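Local structure of monomethylamine corrinoid protein 1 (Methanosarcina barkeri, 3EZX) at residues V45-K48 and I49-D52; N2-I5 and F6-R10; G32-A35 and L36-I39. The protein carries methyl groups on a bound corrinoid cofactor between its partner proteins MtmB and MtbA in methanogenesis from monomethylamine. One frame throughout, in Å; residues are numbered along the deposited sequence.

Interaction 1 (V45-K48 and I49-D52); sequences VGMK and IVGD
The methyl end of Met47 lies over the flank of Val50, with CE 3.5 Å from Val50 CB. The pair is an i to i+3 side-chain contact on helix 35-55, a member of the N-terminal helical bundle of this corrinoid protein. Met47 begins by leading away from the second turn, and it is bends at chi2 (67°) and chi3 (-92°) that carry CE round to its neighbour. Val50 presents CG1 to the same methyl, while its CG2 rests beside the carbonyl oxygen of Gly46. Helices 3-14 and 61-82 cover this buried face through Ile13 and Ser67, each of which touches both Met47 and Val50. Met47 also touches the bound 5-hydroxybenzimidazolylcobamide, placing this face of the helix at the cofactor pocket. Beneath the side chains runs ordinary helical bonding, with Val50 N donating a hydrogen bond to Gly46 O at 2.9 Å and an N-H...O angle of 166°. On the exposed side Lys48 runs fully extended and crosses Asp52 at a slant without forming a salt bridge. Opposite charges there can attract only at a distance, since Lys48 NZ stays 5.8 Å from Asp52 OD2.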
ATOM      1  N   VAL A  45       4.385  13.511  -1.125  1.00 18.81           N
ATOM      2  CA  VAL A  45       5.488  14.442  -0.883  1.00 29.06           C
ATOM      3  C   VAL A  45       5.391  14.967   0.540  1.00 30.87           C
ATOM      4  O   VAL A  45       6.390  15.039   1.263  1.00 42.47           O
ATOM      5  CB  VAL A  45       5.451  15.675  -1.842  1.00 29.18           C
ATOM      6  CG1 VAL A  45       6.573  16.654  -1.490  1.00 30.08           C
ATOM      7  CG2 VAL A  45       5.593  15.230  -3.285  1.00 14.70           C
ATOM      8  N   GLY A  46       4.175  15.339   0.930  1.00 22.38           N
ATOM      9  CA  GLY A  46       3.929  15.850   2.265  1.00 24.54           C
ATOM     10  C   GLY A  46       4.123  14.778   3.321  1.00 21.89           C
ATOM     11  O   GLY A  46       4.728  15.041   4.357  1.00 27.26           O
ATOM     12  N   MET A  47       3.617  13.570   3.076  1.00 18.30           N
ATOM     13  CA  MET A  47       3.772  12.495   4.056  1.00 26.01           C
ATOM     14  C   MET A  47       5.249  12.206   4.337  1.00 30.49           C
ATOM     15  O   MET A  47       5.619  11.845   5.454  1.00 25.37           O
ATOM     16  CB  MET A  47       3.086  11.212   3.584  1.00 22.35           C
ATOM     17  CG  MET A  47       2.851  10.179   4.704  1.00 31.69           C
ATOM     18  SD  MET A  47       1.636  10.734   5.950  1.00 25.72           S
ATOM     19  CE  MET A  47       2.724  11.488   7.130  1.00 41.76           C
ATOM     20  N   LYS A  48       6.089  12.363   3.316  1.00 29.18           N
ATOM     21  CA  LYS A  48       7.520  12.139   3.463  1.00 28.84           C
ATOM     22  C   LYS A  48       8.117  13.200   4.383  1.00 31.44           C
ATOM     23  O   LYS A  48       8.875  12.879   5.293  1.00 30.37           O
ATOM     24  CB  LYS A  48       8.211  12.194   2.103  1.00 36.13           C
ATOM     25  CG  LYS A  48       9.713  11.969   2.173  1.00 49.72           C
ATOM     26  CD  LYS A  48      10.361  12.066   0.802  1.00 54.68           C
ATOM     27  CE  LYS A  48      11.862  11.816   0.884  1.00 65.62           C
ATOM     28  NZ  LYS A  48      12.515  11.920  -0.454  1.00 67.40           N
ATOM     29  N   ILE A  49       7.771  14.464   4.146  1.00 29.27           N
ATOM     30  CA  ILE A  49       8.274  15.555   4.977  1.00 24.34           C
ATOM     31  C   ILE A  49       7.852  15.360   6.431  1.00 27.56           C
ATOM     32  O   ILE A  49       8.649  15.553   7.351  1.00 36.02           O
ATOM     33  CB  ILE A  49       7.753  16.922   4.486  1.00 25.81           C
ATOM     34  CG1 ILE A  49       8.371  17.251   3.126  1.00 21.54           C
ATOM     35  CG2 ILE A  49       8.057  18.004   5.518  1.00 26.28           C
ATOM     36  CD1 ILE A  49       7.854  18.534   2.496  1.00 23.49           C
ATOM     37  N   VAL A  50       6.593  14.973   6.629  1.00 27.26           N
ATOM     38  CA  VAL A  50       6.053  14.739   7.964  1.00 28.33           C
ATOM     39  C   VAL A  50       6.774  13.562   8.604  1.00 32.96           C
ATOM     40  O   VAL A  50       6.894  13.481   9.827  1.00 33.31           O
ATOM     41  CB  VAL A  50       4.531  14.439   7.909  1.00 38.52           C
ATOM     42  CG1 VAL A  50       4.008  14.094   9.299  1.00 29.82           C
ATOM     43  CG2 VAL A  50       3.786  15.648   7.357  1.00 33.06           C
ATOM     44  N   GLY A  51       7.244  12.645   7.765  1.00 26.10           N
ATOM     45  CA  GLY A  51       7.971  11.496   8.266  1.00 36.47           C
ATOM     46  C   GLY A  51       9.329  11.928   8.792  1.00 41.39           C
ATOM     47  O   GLY A  51       9.752  11.499   9.868  1.00 41.76           O
ATOM     48  N   ASP A  52      10.012  12.785   8.034  1.00 42.91           N
ATOM     49  CA  ASP A  52      11.326  13.288   8.431  1.00 42.43           C
ATOM     50  C   ASP A  52      11.205  14.131   9.700  1.00 43.21           C
ATOM     51  O   ASP A  52      11.965  13.941  10.653  1.00 49.35           O
ATOM     52  CB  ASP A  52      11.951  14.126   7.308  1.00 39.49           C
ATOM     53  CG  ASP A  52      12.082  13.354   5.999  1.00 57.24           C
ATOM     54  OD1 ASP A  52      12.438  12.156   6.042  1.00 54.04           O
ATOM     55  OD2 ASP A  52      11.842  13.948   4.923  1.00 56.33           O
TER

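Interaction 2 (N2-I5 and F6-R10); sequences NQEI and FDKLR
Ile5 and Phe6 bury the most surface in the first two turns of helix 3-14; they are consecutive and lean apart, Ile5 on to Lys8 and Phe6 back to Asn2. Ile5 stretches CG1 anti to its own amide nitrogen (chi1 -169°), which sends CD1 at about a right angle across the aliphatic part of Lys8, 4.0 Å from Lys8 CB. Its CG1 looks toward Leu9 CD1 at 4.3 Å, and both residues then pack on Leu24 of helix 20-30. The Phe6 ring instead lies back over the helix start, its CD2 3.4 Å from Asn2 O and its CE2 3.9 Å from Asn2 CB. That same Asn2 carbonyl accepts the Phe6 amide N-H, opening the helical bonding. Gln3, bent at chi2, brings its amide over Phe6 CB and on to Asp7, where a weak hydrogen bond joins Gln3 NE2 to Asp7 OD1 at 3.3 Å. Asp7 OD1 also lies over a face of the Arg10 guanidinium, 3.4 Å from Arg10 NH1, a pairing of charges with no N-H aimed at it. With an alanine here, the Gln3 amide would probably lose this acceptor and be free to turn, and Arg10 would lose a nearby negative charge. Ile5, Phe6 and Leu9 thus turn to neighbouring helices, while weak bonding and charge would steer Gln3, Asp7 and Arg10 rather than lock them.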
ATOM      1  N   ASN A   2       0.521  22.687 -12.635  1.00 40.12           N
ATOM      2  CA  ASN A   2      -0.208  22.360 -11.412  1.00 40.87           C
ATOM      3  C   ASN A   2       0.611  22.432 -10.121  1.00 39.11           C
ATOM      4  O   ASN A   2       0.114  22.061  -9.060  1.00 36.10           O
ATOM      5  CB  ASN A   2      -0.807  20.950 -11.529  1.00 41.81           C
ATOM      6  CG  ASN A   2      -1.669  20.777 -12.765  1.00 50.56           C
ATOM      7  OD1 ASN A   2      -1.991  19.655 -13.155  1.00 53.22           O
ATOM      8  ND2 ASN A   2      -2.057  21.887 -13.381  1.00 64.12           N
ATOM      9  N   GLN A   3       1.845  22.916 -10.192  1.00 33.50           N
ATOM     10  CA  GLN A   3       2.686  22.966  -8.999  1.00 31.34           C
ATOM     11  C   GLN A   3       2.036  23.597  -7.776  1.00 37.80           C
ATOM     12  O   GLN A   3       2.267  23.152  -6.653  1.00 41.13           O
ATOM     13  CB  GLN A   3       4.007  23.682  -9.286  1.00 28.42           C
ATOM     14  CG  GLN A   3       5.075  23.400  -8.235  1.00 26.49           C
ATOM     15  CD  GLN A   3       5.383  21.917  -8.109  1.00 31.67           C
ATOM     16  OE1 GLN A   3       5.851  21.290  -9.055  1.00 39.98           O
ATOM     17  NE2 GLN A   3       5.112  21.350  -6.938  1.00 32.54           N
ATOM     18  N   GLU A   4       1.219  24.625  -7.978  1.00 38.06           N
ATOM     19  CA  GLU A   4       0.586  25.273  -6.839  1.00 47.05           C
ATOM     20  C   GLU A   4      -0.308  24.332  -6.041  1.00 39.46           C
ATOM     21  O   GLU A   4      -0.190  24.244  -4.815  1.00 39.43           O
ATOM     22  CB  GLU A   4      -0.230  26.495  -7.262  1.00 47.27           C
ATOM     23  CG  GLU A   4      -0.991  27.122  -6.092  1.00 60.42           C
ATOM     24  CD  GLU A   4      -1.781  28.367  -6.461  1.00 70.14           C
ATOM     25  OE1 GLU A   4      -2.569  28.317  -7.428  1.00 72.47           O
ATOM     26  OE2 GLU A   4      -1.621  29.396  -5.768  1.00 65.66           O
ATOM     27  N   ILE A   5      -1.205  23.623  -6.717  1.00 39.16           N
ATOM     28  CA  ILE A   5      -2.093  22.716  -6.000  1.00 40.11           C
ATOM     29  C   ILE A   5      -1.347  21.520  -5.411  1.00 34.79           C
ATOM     30  O   ILE A   5      -1.821  20.888  -4.484  1.00 31.73           O
ATOM     31  CB  ILE A   5      -3.274  22.263  -6.902  1.00 36.17           C
ATOM     32  CG1 ILE A   5      -4.330  21.550  -6.043  1.00 43.31           C
ATOM     33  CG2 ILE A   5      -2.767  21.385  -8.008  1.00 25.17           C
ATOM     34  CD1 ILE A   5      -4.792  22.375  -4.836  1.00 28.38           C
ATOM     35  N   PHE A   6      -0.176  21.211  -5.955  1.00 34.18           N
ATOM     36  CA  PHE A   6       0.625  20.125  -5.407  1.00 34.24           C
ATOM     37  C   PHE A   6       1.151  20.560  -4.027  1.00 31.43           C
ATOM     38  O   PHE A   6       1.050  19.825  -3.039  1.00 29.32           O
ATOM     39  CB  PHE A   6       1.808  19.796  -6.319  1.00 33.35           C
ATOM     40  CG  PHE A   6       1.431  19.005  -7.538  1.00 29.45           C
ATOM     41  CD1 PHE A   6       0.524  17.957  -7.442  1.00 30.37           C
ATOM     42  CD2 PHE A   6       2.011  19.275  -8.769  1.00 26.67           C
ATOM     43  CE1 PHE A   6       0.197  17.189  -8.551  1.00 37.20           C
ATOM     44  CE2 PHE A   6       1.694  18.514  -9.886  1.00 30.42           C
ATOM     45  CZ  PHE A   6       0.781  17.463  -9.776  1.00 32.89           C
ATOM     46  N   ASP A   7       1.709  21.766  -3.968  1.00 22.27           N
ATOM     47  CA  ASP A   7       2.237  22.312  -2.729  1.00 26.03           C
ATOM     48  C   ASP A   7       1.128  22.400  -1.671  1.00 32.72           C
ATOM     49  O   ASP A   7       1.356  22.099  -0.497  1.00 25.12           O
ATOM     50  CB  ASP A   7       2.840  23.707  -2.970  1.00 31.87           C
ATOM     51  CG  ASP A   7       3.948  23.708  -4.026  1.00 37.61           C
ATOM     52  OD1 ASP A   7       4.839  22.837  -3.983  1.00 40.42           O
ATOM     53  OD2 ASP A   7       3.933  24.604  -4.897  1.00 54.38           O
ATOM     54  N   LYS A   8      -0.070  22.810  -2.087  1.00 24.10           N
ATOM     55  CA  LYS A   8      -1.198  22.917  -1.169  1.00 21.04           C
ATOM     56  C   LYS A   8      -1.564  21.549  -0.592  1.00 23.51           C
ATOM     57  O   LYS A   8      -1.897  21.419   0.593  1.00 19.45           O
ATOM     58  CB  LYS A   8      -2.412  23.516  -1.881  1.00 28.36           C
ATOM     59  CG  LYS A   8      -2.300  24.994  -2.198  1.00 34.94           C
ATOM     60  CD  LYS A   8      -3.627  25.546  -2.693  1.00 35.35           C
ATOM     61  CE  LYS A   8      -3.551  27.055  -2.885  1.00 51.88           C
ATOM     62  NZ  LYS A   8      -4.872  27.644  -3.263  1.00 49.46           N
ATOM     63  N   LEU A   9      -1.514  20.534  -1.446  1.00 14.58           N
ATOM     64  CA  LEU A   9      -1.808  19.171  -1.034  1.00 20.02           C
ATOM     65  C   LEU A   9      -0.693  18.720  -0.097  1.00 25.62           C
ATOM     66  O   LEU A   9      -0.942  18.153   0.966  1.00 33.76           O
ATOM     67  CB  LEU A   9      -1.880  18.257  -2.260  1.00 18.64           C
ATOM     68  CG  LEU A   9      -3.077  18.522  -3.178  1.00 20.97           C
ATOM     69  CD1 LEU A   9      -2.890  17.831  -4.518  1.00 24.46           C
ATOM     70  CD2 LEU A   9      -4.350  18.051  -2.487  1.00 26.61           C
ATOM     71  N   ARG A  10       0.543  18.982  -0.502  1.00 17.93           N
ATOM     72  CA  ARG A  10       1.701  18.626   0.304  1.00 27.16           C
ATOM     73  C   ARG A  10       1.600  19.266   1.689  1.00 26.24           C
ATOM     74  O   ARG A  10       1.785  18.595   2.707  1.00 26.91           O
ATOM     75  CB  ARG A  10       2.981  19.106  -0.387  1.00 33.47           C
ATOM     76  CG  ARG A  10       4.226  19.071   0.483  1.00 22.77           C
ATOM     77  CD  ARG A  10       5.297  19.983  -0.085  1.00 39.66           C
ATOM     78  NE  ARG A  10       4.923  21.394   0.006  1.00 45.79           N
ATOM     79  CZ  ARG A  10       5.613  22.390  -0.546  1.00 44.14           C
ATOM     80  NH1 ARG A  10       6.718  22.135  -1.235  1.00 38.01           N
ATOM     81  NH2 ARG A  10       5.202  23.642  -0.411  1.00 45.68           N
TER

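Interaction 3 (G32-A35 and L36-I39); sequences GVPA and LDII
Val33 and Ile38 meet through their CG1 atoms, 3.9 Å apart, across the start of helix 35-55. With Pro34 at the N-cap position, this apolar pairing of the residue before the cap with the fourth residue of the helix is a hydrophobic staple. The Val33 branch that touches is the one anti to its backbone nitrogen (chi1 -178°), and the two side chains meet at a slant. A second contact lies beside the first: Asp37 sets its carboxylate against the proline ring, OD1 standing 3.2 Å from Pro34 CG. The proline side chain can accept no hydrogen bond, so it offers no side-chain cap; its carbonyl starts the helical bonding. Pro34 O takes two N-H groups, those of Asp37 at 2.7 Å and Ile38 at 3.2 Å. The Ile38 donor lies in the carbonyl plane and the Asp37 donor 39° out of it. Asp37 is the third helical residue, and its carboxylate would probably be stabilised by the positive end of the helix dipole; a long, weak ion pair links it to Lys41.

The turn before the staple probably helps to place Val33. Gly32, at positive phi, is the C-prime residue of a Schellman motif that ends helix 20-30, with Gly32 N bonded to Leu29 O and Val33 N to Ala28 O. Ile38 then packs on Cys25, Ala28 and Leu29 of that helix and on Leu78 of helix 61-82. Leu36 touches Met115 and Ile39 touches Leu111 of helix 107-118, joining the bundle to the B12-binding domain. The i to i+4 pattern begun by Ile38 N continues with Ile39 N, 3.2 Å from Ala35 O.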
ATOM      1  N   GLY A  32      -8.718  18.760 -13.724  1.00 44.80           N
ATOM      2  CA  GLY A  32      -8.207  17.808 -14.688  1.00 42.37           C
ATOM      3  C   GLY A  32      -6.926  17.114 -14.268  1.00 45.29           C
ATOM      4  O   GLY A  32      -6.256  16.496 -15.097  1.00 46.51           O
ATOM      5  N   VAL A  33      -6.569  17.206 -12.992  1.00 43.27           N
ATOM      6  CA  VAL A  33      -5.351  16.559 -12.533  1.00 39.97           C
ATOM      7  C   VAL A  33      -5.642  15.110 -12.158  1.00 40.03           C
ATOM      8  O   VAL A  33      -6.607  14.823 -11.451  1.00 46.36           O
ATOM      9  CB  VAL A  33      -4.747  17.284 -11.317  1.00 40.87           C
ATOM     10  CG1 VAL A  33      -3.447  16.603 -10.906  1.00 37.37           C
ATOM     11  CG2 VAL A  33      -4.497  18.732 -11.673  1.00 30.47           C
ATOM     12  N   PRO A  34      -4.811  14.176 -12.643  1.00 33.06           N
ATOM     13  CA  PRO A  34      -4.979  12.747 -12.358  1.00 29.03           C
ATOM     14  C   PRO A  34      -4.721  12.360 -10.909  1.00 34.19           C
ATOM     15  O   PRO A  34      -3.669  12.659 -10.353  1.00 37.96           O
ATOM     16  CB  PRO A  34      -3.999  12.087 -13.318  1.00 26.31           C
ATOM     17  CG  PRO A  34      -2.930  13.120 -13.489  1.00 21.52           C
ATOM     18  CD  PRO A  34      -3.704  14.405 -13.587  1.00 25.25           C
ATOM     19  N   ALA A  35      -5.696  11.677 -10.319  1.00 36.25           N
ATOM     20  CA  ALA A  35      -5.635  11.234  -8.931  1.00 38.46           C
ATOM     21  C   ALA A  35      -4.274  10.741  -8.458  1.00 33.67           C
ATOM     22  O   ALA A  35      -3.827  11.092  -7.364  1.00 45.47           O
ATOM     23  CB  ALA A  35      -6.687  10.145  -8.691  1.00 33.88           C
ATOM     24  N   LEU A  36      -3.615   9.926  -9.270  1.00 40.31           N
ATOM     25  CA  LEU A  36      -2.315   9.383  -8.887  1.00 36.17           C
ATOM     26  C   LEU A  36      -1.233  10.463  -8.779  1.00 39.65           C
ATOM     27  O   LEU A  36      -0.309  10.345  -7.982  1.00 32.91           O
ATOM     28  CB  LEU A  36      -1.900   8.304  -9.878  1.00 37.88           C
ATOM     29  CG  LEU A  36      -1.017   7.167  -9.361  1.00 47.34           C
ATOM     30  CD1 LEU A  36      -1.636   6.506  -8.123  1.00 32.69           C
ATOM     31  CD2 LEU A  36      -0.862   6.151 -10.477  1.00 40.94           C
ATOM     32  N   ASP A  37      -1.353  11.524  -9.570  1.00 39.99           N
ATOM     33  CA  ASP A  37      -0.382  12.615  -9.507  1.00 42.12           C
ATOM     34  C   ASP A  37      -0.619  13.415  -8.237  1.00 40.07           C
ATOM     35  O   ASP A  37       0.315  13.938  -7.635  1.00 31.80           O
ATOM     36  CB  ASP A  37      -0.505  13.517 -10.735  1.00 53.42           C
ATOM     37  CG  ASP A  37       0.101  12.892 -11.972  1.00 64.48           C
ATOM     38  OD1 ASP A  37      -0.301  11.761 -12.318  1.00 74.08           O
ATOM     39  OD2 ASP A  37       0.977  13.530 -12.594  1.00 60.92           O
ATOM     40  N   ILE A  38      -1.883  13.501  -7.837  1.00 33.43           N
ATOM     41  CA  ILE A  38      -2.269  14.199  -6.617  1.00 33.18           C
ATOM     42  C   ILE A  38      -1.582  13.502  -5.444  1.00 35.23           C
ATOM     43  O   ILE A  38      -1.126  14.148  -4.501  1.00 28.23           O
ATOM     44  CB  ILE A  38      -3.798  14.139  -6.404  1.00 33.76           C
ATOM     45  CG1 ILE A  38      -4.505  14.936  -7.510  1.00 28.44           C
ATOM     46  CG2 ILE A  38      -4.155  14.674  -5.033  1.00 33.68           C
ATOM     47  CD1 ILE A  38      -6.020  14.881  -7.420  1.00 31.98           C
ATOM     48  N   ILE A  39      -1.517  12.174  -5.513  1.00 30.38           N
ATOM     49  CA  ILE A  39      -0.884  11.383  -4.468  1.00 30.98           C
ATOM     50  C   ILE A  39       0.641  11.482  -4.503  1.00 35.51           C
ATOM     51  O   ILE A  39       1.264  11.983  -3.565  1.00 37.46           O
ATOM     52  CB  ILE A  39      -1.270   9.890  -4.580  1.00 29.72           C
ATOM     53  CG1 ILE A  39      -2.763   9.717  -4.341  1.00 18.92           C
ATOM     54  CG2 ILE A  39      -0.473   9.055  -3.578  1.00 14.43           C
ATOM     55  CD1 ILE A  39      -3.234   8.292  -4.498  1.00 24.50           C
TER

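From the N terminus the chain enters interaction 2 on helix 3-14, passes through helix 20-30, turns at interaction 3 into helix 35-55 and reaches interaction 1 farther along it. Each is local, so none closes a long loop; they follow in series, without nesting or crossing. Folding nevertheless brings them together. Interaction 2 touches interaction 3 where Phe6 CE1 lies 3.4 Å from Asp37 O and Leu9 meets Ile38, and it touches interaction 1 where Arg10 CG packs 3.7 Å from Gly46 CA. Helix 3-14 is thereby laid along helix 35-55, which runs from just after the turn at Gly32 to the cofactor, touched by Met47.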